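Local coordinates for 2',5'-phosphodiesterase 12 (Homo sapiens, PDB 4Z0V), which belongs to the endonuclease/exonuclease/phosphatase family of DNase I-like folds and carries a magnesium ion and an additional N-terminal beta domain, at residues P8-L13 with L29-G34; S38-W43 with H80-D85; D327-P332 with G389-I394. One frame throughout, in Å; residues are numbered along the deposited sequence.

Contact 1: residues P8-L13 with L29-G34; sequences PAFTEL and LSLEFG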
ATOM      1  N   PRO A   8     -26.692 -12.914 -13.552  1.00 31.65           N
ATOM      2  CA  PRO A   8     -25.350 -12.885 -12.946  1.00 30.14           C
ATOM      3  C   PRO A   8     -24.337 -13.479 -13.921  1.00 31.86           C
ATOM      4  O   PRO A   8     -24.610 -14.507 -14.540  1.00 28.70           O
ATOM      5  CB  PRO A   8     -25.512 -13.734 -11.673  1.00 31.39           C
ATOM      6  CG  PRO A   8     -26.996 -13.787 -11.426  1.00 34.98           C
ATOM      7  CD  PRO A   8     -27.608 -13.777 -12.777  1.00 31.18           C
ATOM      8  N   ALA A   9     -23.229 -12.771 -14.142  1.00 30.81           N
ATOM      9  CA  ALA A   9     -22.193 -13.194 -15.083  1.00 32.27           C
ATOM     10  C   ALA A   9     -20.835 -12.652 -14.681  1.00 39.29           C
ATOM     11  O   ALA A   9     -20.743 -11.523 -14.212  1.00 40.23           O
ATOM     12  CB  ALA A   9     -22.540 -12.740 -16.501  1.00 32.98           C
ATOM     13  N   PHE A  10     -19.789 -13.482 -14.810  1.00 37.96           N
ATOM     14  CA  PHE A  10     -18.404 -13.092 -14.542  1.00 38.07           C
ATOM     15  C   PHE A  10     -17.876 -12.437 -15.817  1.00 43.75           C
ATOM     16  O   PHE A  10     -17.770 -13.120 -16.831  1.00 44.67           O
ATOM     17  CB  PHE A  10     -17.518 -14.304 -14.111  1.00 39.15           C
ATOM     18  CG  PHE A  10     -17.775 -14.894 -12.743  1.00 39.54           C
ATOM     19  CD1 PHE A  10     -17.420 -14.200 -11.590  1.00 42.46           C
ATOM     20  CD2 PHE A  10     -18.321 -16.163 -12.606  1.00 40.45           C
ATOM     21  CE1 PHE A  10     -17.677 -14.737 -10.322  1.00 43.30           C
ATOM     22  CE2 PHE A  10     -18.566 -16.704 -11.339  1.00 43.76           C
ATOM     23  CZ  PHE A  10     -18.249 -15.987 -10.205  1.00 42.30           C
ATOM     24  N   THR A  11     -17.624 -11.104 -15.791  1.00 39.58           N
ATOM     25  CA  THR A  11     -17.084 -10.344 -16.931  1.00 38.31           C
ATOM     26  C   THR A  11     -15.593 -10.636 -17.086  1.00 40.15           C
ATOM     27  O   THR A  11     -15.051 -10.583 -18.194  1.00 39.28           O
ATOM     28  CB  THR A  11     -17.332  -8.849 -16.774  1.00 44.82           C
ATOM     29  OG1 THR A  11     -16.740  -8.393 -15.555  1.00 41.39           O
ATOM     30  CG2 THR A  11     -18.801  -8.499 -16.809  1.00 43.78           C
ATOM     31  N   GLU A  12     -14.926 -10.922 -15.959  1.00 34.36           N
ATOM     32  CA  GLU A  12     -13.512 -11.276 -15.930  1.00 32.84           C
ATOM     33  C   GLU A  12     -13.383 -12.443 -14.985  1.00 34.94           C
ATOM     34  O   GLU A  12     -14.036 -12.454 -13.944  1.00 36.41           O
ATOM     35  CB  GLU A  12     -12.615 -10.087 -15.500  1.00 33.84           C
ATOM     36  CG  GLU A  12     -12.676  -8.882 -16.425  1.00 43.44           C
ATOM     37  CD  GLU A  12     -11.783  -7.713 -16.070  1.00 55.82           C
ATOM     38  OE1 GLU A  12     -12.022  -7.064 -15.025  1.00 34.39           O
ATOM     39  OE2 GLU A  12     -10.860  -7.422 -16.865  1.00 51.60           O
ATOM     40  N   LEU A  13     -12.670 -13.466 -15.413  1.00 27.56           N
ATOM     41  CA  LEU A  13     -12.391 -14.676 -14.643  1.00 26.35           C
ATOM     42  C   LEU A  13     -10.997 -15.041 -15.042  1.00 28.54           C
ATOM     43  O   LEU A  13     -10.777 -15.365 -16.224  1.00 29.05           O
ATOM     44  CB  LEU A  13     -13.434 -15.780 -14.913  1.00 25.84           C
ATOM     45  CG  LEU A  13     -13.368 -16.962 -13.965  1.00 30.01           C
ATOM     46  CD1 LEU A  13     -13.764 -16.558 -12.570  1.00 29.58           C
ATOM     47  CD2 LEU A  13     -14.259 -18.073 -14.433  1.00 30.31           C
ATOM     48  N   LEU A  29     -12.134 -11.987 -10.382  1.00 22.29           N
ATOM     49  CA  LEU A  29     -13.543 -12.220 -10.714  1.00 24.84           C
ATOM     50  C   LEU A  29     -14.220 -10.905 -10.782  1.00 33.89           C
ATOM     51  O   LEU A  29     -14.358 -10.249  -9.752  1.00 36.26           O
ATOM     52  CB  LEU A  29     -14.329 -13.104  -9.715  1.00 26.16           C
ATOM     53  CG  LEU A  29     -13.664 -14.089  -8.790  1.00 32.39           C
ATOM     54  CD1 LEU A  29     -14.598 -14.400  -7.666  1.00 33.39           C
ATOM     55  CD2 LEU A  29     -13.407 -15.392  -9.485  1.00 36.91           C
ATOM     56  N   SER A  30     -14.604 -10.475 -11.948  1.00 31.18           N
ATOM     57  CA  SER A  30     -15.334  -9.217 -12.017  1.00 31.50           C
ATOM     58  C   SER A  30     -16.757  -9.649 -12.274  1.00 37.88           C
ATOM     59  O   SER A  30     -17.018 -10.388 -13.228  1.00 35.80           O
ATOM     60  CB  SER A  30     -14.748  -8.293 -13.075  1.00 34.27           C
ATOM     61  OG  SER A  30     -13.356  -8.094 -12.867  1.00 41.29           O
ATOM     62  N   LEU A  31     -17.628  -9.378 -11.323  1.00 38.38           N
ATOM     63  CA  LEU A  31     -18.992  -9.872 -11.386  1.00 40.35           C
ATOM     64  C   LEU A  31     -20.012  -8.780 -11.748  1.00 47.21           C
ATOM     65  O   LEU A  31     -20.036  -7.723 -11.115  1.00 48.11           O
ATOM     66  CB  LEU A  31     -19.306 -10.496 -10.005  1.00 41.05           C
ATOM     67  CG  LEU A  31     -20.418 -11.540  -9.874  1.00 46.07           C
ATOM     68  CD1 LEU A  31     -20.439 -12.499 -11.028  1.00 45.82           C
ATOM     69  CD2 LEU A  31     -20.262 -12.318  -8.583  1.00 49.36           C
ATOM     70  N   GLU A  32     -20.833  -9.040 -12.787  1.00 44.31           N
ATOM     71  CA  GLU A  32     -21.936  -8.166 -13.209  1.00 44.49           C
ATOM     72  C   GLU A  32     -23.273  -8.822 -12.805  1.00 49.50           C
ATOM     73  O   GLU A  32     -23.396 -10.050 -12.872  1.00 49.19           O
ATOM     74  CB  GLU A  32     -21.896  -7.836 -14.721  1.00 45.69           C
ATOM     75  CG  GLU A  32     -22.264  -8.970 -15.673  1.00 53.48           C
ATOM     76  CD  GLU A  32     -22.508  -8.604 -17.129  1.00 71.51           C
ATOM     77  OE1 GLU A  32     -21.941  -7.593 -17.602  1.00 70.59           O
ATOM     78  OE2 GLU A  32     -23.250  -9.351 -17.807  1.00 61.25           O
ATOM     79  N   PHE A  33     -24.265  -8.007 -12.375  1.00 46.21           N
ATOM     80  CA  PHE A  33     -25.601  -8.453 -11.936  1.00 45.50           C
ATOM     81  C   PHE A  33     -25.522  -9.525 -10.805  1.00 44.47           C
ATOM     82  O   PHE A  33     -26.362 -10.419 -10.762  1.00 43.08           O
ATOM     83  CB  PHE A  33     -26.421  -9.022 -13.120  1.00 48.25           C
ATOM     84  CG  PHE A  33     -26.817  -8.096 -14.245  1.00 51.49           C
ATOM     85  CD1 PHE A  33     -28.059  -7.471 -14.247  1.00 55.73           C
ATOM     86  CD2 PHE A  33     -25.998  -7.936 -15.358  1.00 54.72           C
ATOM     87  CE1 PHE A  33     -28.451  -6.655 -15.318  1.00 57.04           C
ATOM     88  CE2 PHE A  33     -26.389  -7.119 -16.427  1.00 57.97           C
ATOM     89  CZ  PHE A  33     -27.616  -6.484 -16.400  1.00 56.14           C
ATOM     90  N   GLY A  34     -24.507  -9.452  -9.943  1.00 39.37           N
ATOM     91  CA  GLY A  34     -24.316 -10.439  -8.882  1.00 38.82           C
ATOM     92  C   GLY A  34     -23.318 -10.078  -7.800  1.00 42.61           C
ATOM     93  O   GLY A  34     -22.712  -9.002  -7.848  1.00 43.14           O
TER
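A classic beta bulge, in which T11 and E12 both face S30, breaks the antiparallel pairing of P8-L13 with L29-G34. Ahead of it the register is regular. A9 and E32 form a hydrogen-bonded pair, A9 N giving to E32 O at 3.0 Å and E32 N returning to A9 O at 2.9 Å. At the bulge S30 O gathers three donors: T11 N at 2.7 Å on a bent path (137° at the hydrogen), and, weakly, E12 N and the T11 hydroxyl. The hydroxyl reaches that oxygen because T11 OG1 stands between its own backbone N and carbonyl carbon (chi1 58°). S30 N then closes on E12 O, and pairing resumes with L13 opposite L29.

The two faces differ in chemistry. On the polar one S30 OG donates to E12 OE1 at 2.7 Å, meeting the carboxylate on its anti side and 19° out of its plane; E12 OE2 has a weak, long ion pair with K28. From the corner, T11 CG2 lies against the carboxylate end of E32, which shares the face of E12 and S30. The apolar face centres on the F10 ring. L31 CD1 sits over one of its faces in a CH-pi contact, 3.9 Å from the centroid and displaced toward the rim, and L29 CB lies 3.8 Å from F10 CE1. L13 and L29 run side by side, with L13 CD1 tightly packed at 3.3 Å from L29 CD2.

This apolar face of the N-terminal domain's two-stranded sheet covers the second sheet: F10 and L13 touch C81 of strand 77-82, F10 and L31 touch P83, and L31 also meets S39 just ahead of strand 40-46.

Contact 2: residues S38-W43 with H80-D85; sequences SSLFRW and HCTPGD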
ATOM      1  N   SER A  38     -23.042 -14.486  -2.863  1.00 21.35           N
ATOM      2  CA  SER A  38     -24.180 -15.202  -3.452  1.00 21.47           C
ATOM      3  C   SER A  38     -23.713 -16.207  -4.513  1.00 24.44           C
ATOM      4  O   SER A  38     -24.534 -16.893  -5.112  1.00 24.58           O
ATOM      5  CB  SER A  38     -25.143 -14.202  -4.092  1.00 26.28           C
ATOM      6  OG  SER A  38     -25.428 -13.112  -3.232  1.00 39.43           O
ATOM      7  N   SER A  39     -22.409 -16.239  -4.792  1.00 19.45           N
ATOM      8  CA  SER A  39     -21.862 -17.123  -5.820  1.00 17.38           C
ATOM      9  C   SER A  39     -21.320 -18.427  -5.233  1.00 17.83           C
ATOM     10  O   SER A  39     -21.139 -18.530  -4.030  1.00 18.25           O
ATOM     11  CB  SER A  39     -20.780 -16.390  -6.611  1.00 19.01           C
ATOM     12  OG  SER A  39     -21.382 -15.336  -7.347  1.00 21.38           O
ATOM     13  N   LEU A  40     -21.128 -19.451  -6.082  1.00 13.14           N
ATOM     14  CA  LEU A  40     -20.657 -20.769  -5.627  1.00 13.01           C
ATOM     15  C   LEU A  40     -19.244 -20.983  -6.107  1.00 13.86           C
ATOM     16  O   LEU A  40     -18.943 -20.684  -7.263  1.00 13.94           O
ATOM     17  CB  LEU A  40     -21.563 -21.902  -6.183  1.00 13.73           C
ATOM     18  CG  LEU A  40     -23.081 -21.846  -5.881  1.00 17.86           C
ATOM     19  CD1 LEU A  40     -23.799 -23.029  -6.525  1.00 18.55           C
ATOM     20  CD2 LEU A  40     -23.364 -21.808  -4.386  1.00 19.95           C
ATOM     21  N   PHE A  41     -18.382 -21.483  -5.240  1.00 10.88           N
ATOM     22  CA  PHE A  41     -16.993 -21.762  -5.601  1.00 11.57           C
ATOM     23  C   PHE A  41     -16.631 -23.160  -5.203  1.00 14.64           C
ATOM     24  O   PHE A  41     -17.034 -23.633  -4.138  1.00 14.58           O
ATOM     25  CB  PHE A  41     -16.031 -20.785  -4.880  1.00 13.59           C
ATOM     26  CG  PHE A  41     -16.307 -19.339  -5.184  1.00 15.60           C
ATOM     27  CD1 PHE A  41     -15.877 -18.769  -6.371  1.00 16.80           C
ATOM     28  CD2 PHE A  41     -16.991 -18.538  -4.274  1.00 18.31           C
ATOM     29  CE1 PHE A  41     -16.165 -17.427  -6.669  1.00 18.75           C
ATOM     30  CE2 PHE A  41     -17.267 -17.194  -4.571  1.00 20.60           C
ATOM     31  CZ  PHE A  41     -16.857 -16.653  -5.765  1.00 17.40           C
ATOM     32  N   ARG A  42     -15.843 -23.817  -6.021  1.00 11.12           N
ATOM     33  CA  ARG A  42     -15.334 -25.135  -5.650  1.00 11.03           C
ATOM     34  C   ARG A  42     -13.982 -25.303  -6.303  1.00 13.51           C
ATOM     35  O   ARG A  42     -13.861 -25.066  -7.492  1.00 14.46           O
ATOM     36  CB  ARG A  42     -16.296 -26.274  -6.057  1.00 14.30           C
ATOM     37  CG  ARG A  42     -15.757 -27.681  -5.741  1.00 23.43           C
ATOM     38  CD  ARG A  42     -15.579 -27.934  -4.241  1.00 32.32           C
ATOM     39  NE  ARG A  42     -16.866 -28.185  -3.579  1.00 35.47           N
ATOM     40  CZ  ARG A  42     -16.985 -28.721  -2.370  1.00 45.06           C
ATOM     41  NH1 ARG A  42     -18.186 -28.910  -1.836  1.00 36.46           N
ATOM     42  NH2 ARG A  42     -15.907 -29.062  -1.680  1.00 28.04           N
ATOM     43  N   TRP A  43     -12.986 -25.706  -5.534  1.00 12.05           N
ATOM     44  CA  TRP A  43     -11.651 -25.898  -6.066  1.00 10.99           C
ATOM     45  C   TRP A  43     -11.365 -27.374  -6.243  1.00 12.67           C
ATOM     46  O   TRP A  43     -11.690 -28.186  -5.364  1.00 11.99           O
ATOM     47  CB  TRP A  43     -10.615 -25.278  -5.135  1.00  9.46           C
ATOM     48  CG  TRP A  43     -10.561 -23.784  -5.238  1.00 10.65           C
ATOM     49  CD1 TRP A  43     -11.222 -22.871  -4.456  1.00 13.29           C
ATOM     50  CD2 TRP A  43      -9.717 -23.039  -6.108  1.00 10.73           C
ATOM     51  NE1 TRP A  43     -10.860 -21.592  -4.824  1.00 12.14           N
ATOM     52  CE2 TRP A  43      -9.921 -21.668  -5.821  1.00 13.97           C
ATOM     53  CE3 TRP A  43      -8.761 -23.400  -7.082  1.00 12.57           C
ATOM     54  CZ2 TRP A  43      -9.244 -20.657  -6.516  1.00 14.31           C
ATOM     55  CZ3 TRP A  43      -8.103 -22.395  -7.771  1.00 14.61           C
ATOM     56  CH2 TRP A  43      -8.338 -21.046  -7.473  1.00 14.90           C
ATOM     57  N   HIS A  80     -14.160 -23.972 -10.169  1.00 13.57           N
ATOM     58  CA  HIS A  80     -15.524 -23.911 -10.660  1.00 13.74           C
ATOM     59  C   HIS A  80     -16.171 -22.740  -9.981  1.00 16.73           C
ATOM     60  O   HIS A  80     -16.144 -22.675  -8.750  1.00 13.68           O
ATOM     61  CB  HIS A  80     -16.337 -25.185 -10.333  1.00 15.60           C
ATOM     62  CG  HIS A  80     -17.815 -25.020 -10.597  1.00 20.89           C
ATOM     63  ND1 HIS A  80     -18.646 -24.305  -9.723  1.00 24.30           N
ATOM     64  CD2 HIS A  80     -18.552 -25.424 -11.656  1.00 24.13           C
ATOM     65  CE1 HIS A  80     -19.850 -24.318 -10.274  1.00 23.92           C
ATOM     66  NE2 HIS A  80     -19.849 -25.004 -11.428  1.00 24.92           N
ATOM     67  N   CYS A  81     -16.873 -21.897 -10.730  1.00 15.11           N
ATOM     68  CA  CYS A  81     -17.616 -20.842 -10.070  1.00 17.03           C
ATOM     69  C   CYS A  81     -18.928 -20.581 -10.777  1.00 17.01           C
ATOM     70  O   CYS A  81     -18.982 -20.543 -12.006  1.00 17.01           O
ATOM     71  CB  CYS A  81     -16.797 -19.570  -9.904  1.00 21.02           C
ATOM     72  SG  CYS A  81     -15.804 -19.146 -11.335  1.00 27.80           S
ATOM     73  N   THR A  82     -19.980 -20.469  -9.983  1.00 13.43           N
ATOM     74  CA  THR A  82     -21.350 -20.187 -10.444  1.00 13.41           C
ATOM     75  C   THR A  82     -21.730 -18.804  -9.941  1.00 17.15           C
ATOM     76  O   THR A  82     -21.813 -18.622  -8.728  1.00 16.27           O
ATOM     77  CB  THR A  82     -22.338 -21.262  -9.973  1.00 18.57           C
ATOM     78  OG1 THR A  82     -21.953 -22.512 -10.521  1.00 17.82           O
ATOM     79  CG2 THR A  82     -23.768 -20.979 -10.457  1.00 16.15           C
ATOM     80  N   PRO A  83     -21.933 -17.823 -10.854  1.00 15.86           N
ATOM     81  CA  PRO A  83     -22.289 -16.466 -10.411  1.00 16.68           C
ATOM     82  C   PRO A  83     -23.728 -16.439  -9.906  1.00 18.77           C
ATOM     83  O   PRO A  83     -24.583 -17.083 -10.511  1.00 17.89           O
ATOM     84  CB  PRO A  83     -22.123 -15.626 -11.685  1.00 18.57           C
ATOM     85  CG  PRO A  83     -22.372 -16.572 -12.808  1.00 23.18           C
ATOM     86  CD  PRO A  83     -21.889 -17.924 -12.329  1.00 19.37           C
ATOM     87  N   GLY A  84     -23.964 -15.724  -8.814  1.00 14.99           N
ATOM     88  CA  GLY A  84     -25.294 -15.607  -8.227  1.00 15.85           C
ATOM     89  C   GLY A  84     -25.548 -14.204  -7.715  1.00 20.84           C
ATOM     90  O   GLY A  84     -24.598 -13.443  -7.468  1.00 18.59           O
ATOM     91  N   ASP A  85     -26.832 -13.857  -7.550  1.00 20.26           N
ATOM     92  CA  ASP A  85     -27.199 -12.524  -7.048  1.00 20.67           C
ATOM     93  C   ASP A  85     -28.075 -12.579  -5.785  1.00 25.93           C
ATOM     94  O   ASP A  85     -28.606 -11.551  -5.355  1.00 26.65           O
ATOM     95  CB  ASP A  85     -27.889 -11.717  -8.157  1.00 21.54           C
ATOM     96  CG  ASP A  85     -29.250 -12.218  -8.591  1.00 24.35           C
ATOM     97  OD1 ASP A  85     -29.727 -13.225  -8.018  1.00 22.69           O
ATOM     98  OD2 ASP A  85     -29.830 -11.618  -9.514  1.00 27.21           O
TER
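L40 and T82 pair across two antiparallel strands, exchanging backbone bonds of 2.9 Å: L40 N to T82 O and T82 N to L40 O. Their side chains lie alongside each other and point the same way, with L40 CB 3.9 Å from T82 CB. One step on, F41 and C81 form a non-hydrogen-bonded pair on the other face, where F41 CD1 approaches C81 CB at 3.7 Å; R42 and H80 then exchange a second set of backbone bonds.

Past the L40-T82 bridge a side chain joins in. S39 OG, set beside its own backbone N (chi1 -67°), accepts from G84 N at 3.0 Å, and S38 O lies 3.5 Å from G84 CA.

Outer partners fix the polar ends. The S39 hydroxyl also bonds to D35 O, T82 OG1 is tied to S92 OG, and R42 NH2 reaches T59 O. D85 OD1 receives the backbone N atoms of Q87 and R88, which ties D85 to the chain just after it.

Bonded to both G84 N and D35 O, the S39 hydroxyl satisfies a buried backbone N-H next to the last bridge, so the join between the segments continues there in side-chain chemistry.

Contact 3: residues D327-P332 with G389-I394; sequences DFNSTP and GCLDYI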
ATOM      1  N   ASP A 327       5.303   7.116   1.853  1.00 10.39           N
ATOM      2  CA  ASP A 327       6.751   7.036   1.723  1.00 10.41           C
ATOM      3  C   ASP A 327       7.151   8.497   1.607  1.00 13.99           C
ATOM      4  O   ASP A 327       6.909   9.132   0.581  1.00 11.94           O
ATOM      5  CB  ASP A 327       7.144   6.187   0.529  1.00 10.92           C
ATOM      6  CG  ASP A 327       8.635   6.174   0.286  1.00 15.95           C
ATOM      7  OD1 ASP A 327       9.359   6.977   0.939  1.00 14.02           O
ATOM      8  OD2 ASP A 327       9.078   5.396  -0.577  1.00 15.90           O
ATOM      9  N   PHE A 328       7.627   9.066   2.703  1.00 10.76           N
ATOM     10  CA  PHE A 328       7.925  10.486   2.743  1.00 10.45           C
ATOM     11  C   PHE A 328       9.340  10.797   2.281  1.00 13.28           C
ATOM     12  O   PHE A 328       9.692  11.969   2.213  1.00 11.62           O
ATOM     13  CB  PHE A 328       7.699  11.011   4.165  1.00 12.02           C
ATOM     14  CG  PHE A 328       6.246  10.911   4.564  1.00 13.03           C
ATOM     15  CD1 PHE A 328       5.749   9.754   5.155  1.00 14.04           C
ATOM     16  CD2 PHE A 328       5.362  11.955   4.307  1.00 14.44           C
ATOM     17  CE1 PHE A 328       4.391   9.657   5.514  1.00 14.02           C
ATOM     18  CE2 PHE A 328       3.996  11.825   4.614  1.00 15.63           C
ATOM     19  CZ  PHE A 328       3.531  10.681   5.219  1.00 13.42           C
ATOM     20  N   ASN A 329      10.146   9.767   1.961  1.00 10.82           N
ATOM     21  CA  ASN A 329      11.558   9.939   1.528  1.00 11.25           C
ATOM     22  C   ASN A 329      12.303  10.926   2.458  1.00 16.95           C
ATOM     23  O   ASN A 329      13.148  11.709   2.001  1.00 17.06           O
ATOM     24  CB  ASN A 329      11.578  10.432   0.068  1.00 10.56           C
ATOM     25  CG  ASN A 329      11.503   9.283  -0.901  1.00 23.22           C
ATOM     26  OD1 ASN A 329      12.341   8.386  -0.858  1.00 18.90           O
ATOM     27  ND2 ASN A 329      10.568   9.324  -1.859  1.00 15.40           N
ATOM     28  N   SER A 330      11.979  10.858   3.769  1.00 15.72           N
ATOM     29  CA  SER A 330      12.543  11.745   4.800  1.00 15.33           C
ATOM     30  C   SER A 330      12.846  10.970   6.037  1.00 16.06           C
ATOM     31  O   SER A 330      11.947  10.360   6.620  1.00 14.76           O
ATOM     32  CB  SER A 330      11.575  12.871   5.159  1.00 19.57           C
ATOM     33  OG  SER A 330      10.994  13.493   4.026  1.00 32.56           O
ATOM     34  N   THR A 331      14.090  11.069   6.508  1.00 11.03           N
ATOM     35  CA  THR A 331      14.442  10.387   7.750  1.00  9.36           C
ATOM     36  C   THR A 331      14.035  11.242   8.972  1.00 15.51           C
ATOM     37  O   THR A 331      13.740  12.421   8.797  1.00 14.66           O
ATOM     38  CB  THR A 331      15.938  10.059   7.788  1.00 17.93           C
ATOM     39  OG1 THR A 331      16.672  11.281   7.946  1.00 16.92           O
ATOM     40  CG2 THR A 331      16.402   9.218   6.590  1.00 17.57           C
ATOM     41  N   PRO A 332      14.055  10.699  10.213  1.00 15.22           N
ATOM     42  CA  PRO A 332      13.615  11.511  11.377  1.00 15.67           C
ATOM     43  C   PRO A 332      14.496  12.714  11.730  1.00 20.33           C
ATOM     44  O   PRO A 332      14.062  13.558  12.513  1.00 20.81           O
ATOM     45  CB  PRO A 332      13.606  10.501  12.533  1.00 17.30           C
ATOM     46  CG  PRO A 332      13.453   9.142  11.840  1.00 21.16           C
ATOM     47  CD  PRO A 332      14.290   9.291  10.611  1.00 17.94           C
ATOM     48  N   GLY A 389      17.543   3.600   5.525  1.00 13.70           N
ATOM     49  CA  GLY A 389      16.987   4.730   6.230  1.00 13.19           C
ATOM     50  C   GLY A 389      15.530   4.526   6.552  1.00 17.01           C
ATOM     51  O   GLY A 389      14.852   3.696   5.927  1.00 16.28           O
ATOM     52  N   CYS A 390      15.066   5.257   7.555  1.00 13.02           N
ATOM     53  CA  CYS A 390      13.648   5.241   7.915  1.00 13.31           C
ATOM     54  C   CYS A 390      13.005   6.305   7.062  1.00 16.43           C
ATOM     55  O   CYS A 390      13.258   7.488   7.308  1.00 15.71           O
ATOM     56  CB  CYS A 390      13.476   5.523   9.402  1.00 14.99           C
ATOM     57  SG  CYS A 390      11.761   5.783   9.886  1.00 18.38           S
ATOM     58  N   LEU A 391      12.215   5.907   6.039  1.00 11.78           N
ATOM     59  CA  LEU A 391      11.621   6.845   5.078  1.00 10.25           C
ATOM     60  C   LEU A 391      10.105   6.873   5.126  1.00 12.68           C
ATOM     61  O   LEU A 391       9.498   7.800   4.576  1.00 13.57           O
ATOM     62  CB  LEU A 391      12.034   6.420   3.647  1.00 10.38           C
ATOM     63  CG  LEU A 391      13.560   6.391   3.345  1.00 15.21           C
ATOM     64  CD1 LEU A 391      13.812   5.956   1.929  1.00 16.65           C
ATOM     65  CD2 LEU A 391      14.238   7.725   3.651  1.00 18.22           C
ATOM     66  N   ASP A 392       9.507   5.832   5.710  1.00  9.71           N
ATOM     67  CA  ASP A 392       8.046   5.593   5.737  1.00  9.72           C
ATOM     68  C   ASP A 392       7.457   5.838   7.087  1.00 13.15           C
ATOM     69  O   ASP A 392       8.075   5.502   8.106  1.00 12.03           O
ATOM     70  CB  ASP A 392       7.750   4.134   5.335  1.00 10.68           C
ATOM     71  CG  ASP A 392       8.337   3.781   3.983  1.00 17.02           C
ATOM     72  OD1 ASP A 392       7.692   4.092   2.960  1.00 18.00           O
ATOM     73  OD2 ASP A 392       9.496   3.290   3.942  1.00 19.43           O
ATOM     74  N   TYR A 393       6.238   6.406   7.118  1.00  9.31           N
ATOM     75  CA  TYR A 393       5.577   6.671   8.397  1.00  9.86           C
ATOM     76  C   TYR A 393       4.082   6.477   8.323  1.00 12.80           C
ATOM     77  O   TYR A 393       3.488   6.631   7.255  1.00 12.30           O
ATOM     78  CB  TYR A 393       5.844   8.111   8.865  1.00 10.77           C
ATOM     79  CG  TYR A 393       7.311   8.482   8.950  1.00 11.21           C
ATOM     80  CD1 TYR A 393       8.052   8.215  10.098  1.00 13.41           C
ATOM     81  CD2 TYR A 393       7.958   9.091   7.880  1.00 12.53           C
ATOM     82  CE1 TYR A 393       9.419   8.507  10.162  1.00 14.12           C
ATOM     83  CE2 TYR A 393       9.324   9.374   7.923  1.00 12.23           C
ATOM     84  CZ  TYR A 393      10.044   9.100   9.076  1.00 16.85           C
ATOM     85  OH  TYR A 393      11.392   9.366   9.109  1.00 17.17           O
ATOM     86  N   ILE A 394       3.469   6.159   9.470  1.00 10.50           N
ATOM     87  CA  ILE A 394       2.016   6.178   9.630  1.00  9.63           C
ATOM     88  C   ILE A 394       1.796   7.308  10.630  1.00 12.52           C
ATOM     89  O   ILE A 394       2.061   7.098  11.806  1.00 12.86           O
ATOM     90  CB  ILE A 394       1.392   4.845  10.082  1.00 12.28           C
ATOM     91  CG1 ILE A 394       1.592   3.743   8.996  1.00 13.21           C
ATOM     92  CG2 ILE A 394      -0.117   5.037  10.405  1.00 13.42           C
ATOM     93  CD1 ILE A 394       1.348   2.285   9.541  1.00 13.65           C
TER
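Y393 and F328 meet obliquely, their planes 50° apart and their centroids 6.0 Å from each other. F328 CD1 comes to the edge of the tyrosine ring, 3.6 Å from Y393 CD2, so the pair is neither a stack nor a T. Farther along the tyrosine, its hydroxyl donates to S330 O at 2.7 Å, in the carbonyl plane and on a lone pair. P332 CD packs beside that hydroxyl, 3.3 Å from Y393 OH.

At the other end, D327 and D392 cross with their carboxylate planes 53° apart, and D327 OD1 stands 3.9 Å from D392 OD1. Each carboxylate has outside partners: N132 ND2 bonds to D327 OD2, and T381 OG1 and H430 ND1 to D392 OD2. D327 CG lies anti to the backbone N (chi1 175°), and its OD1 accepts from N329 N at 3.1 Å, making an Asx turn. Just after D327, F328 N gives to L391 O at 2.9 Å, a backbone bond next to the D327-D392 bridge.

The side chain of D327 lies about 5 Å from the bound magnesium ion, placing the contact beside the metal region of the DNase I-like fold. Here the loop leaving strand 322-327 runs along strand 387-397, with M336 and Y337 of helix 335-342 packing on F328, S330, P332 and Y393, and M302 and R298 of helix 295-316 against F328, N329 and S330.

Contacts 1 and 2 lie in the N-terminal domain, their centres 10 Å apart, and touch: P8 O lies 3.5 Å from P83 CG, and F33 O 3.3 Å from D85 CB. Both are partly buried strand pairings, one interrupted by a bulge and the other extended by a serine side chain. Contact 3 is the buried one, about 40 Å from contact 1 and 43 Å from contact 2 between centres, across the chain's centre in the DNase I-like part. It relies on one bridge, a loop, aromatic rings and neighbouring carboxylates, that of D327 near magnesium, where the first two rest mainly on backbone pairing, with apolar packing on one face and a serine hydroxyl bond in each.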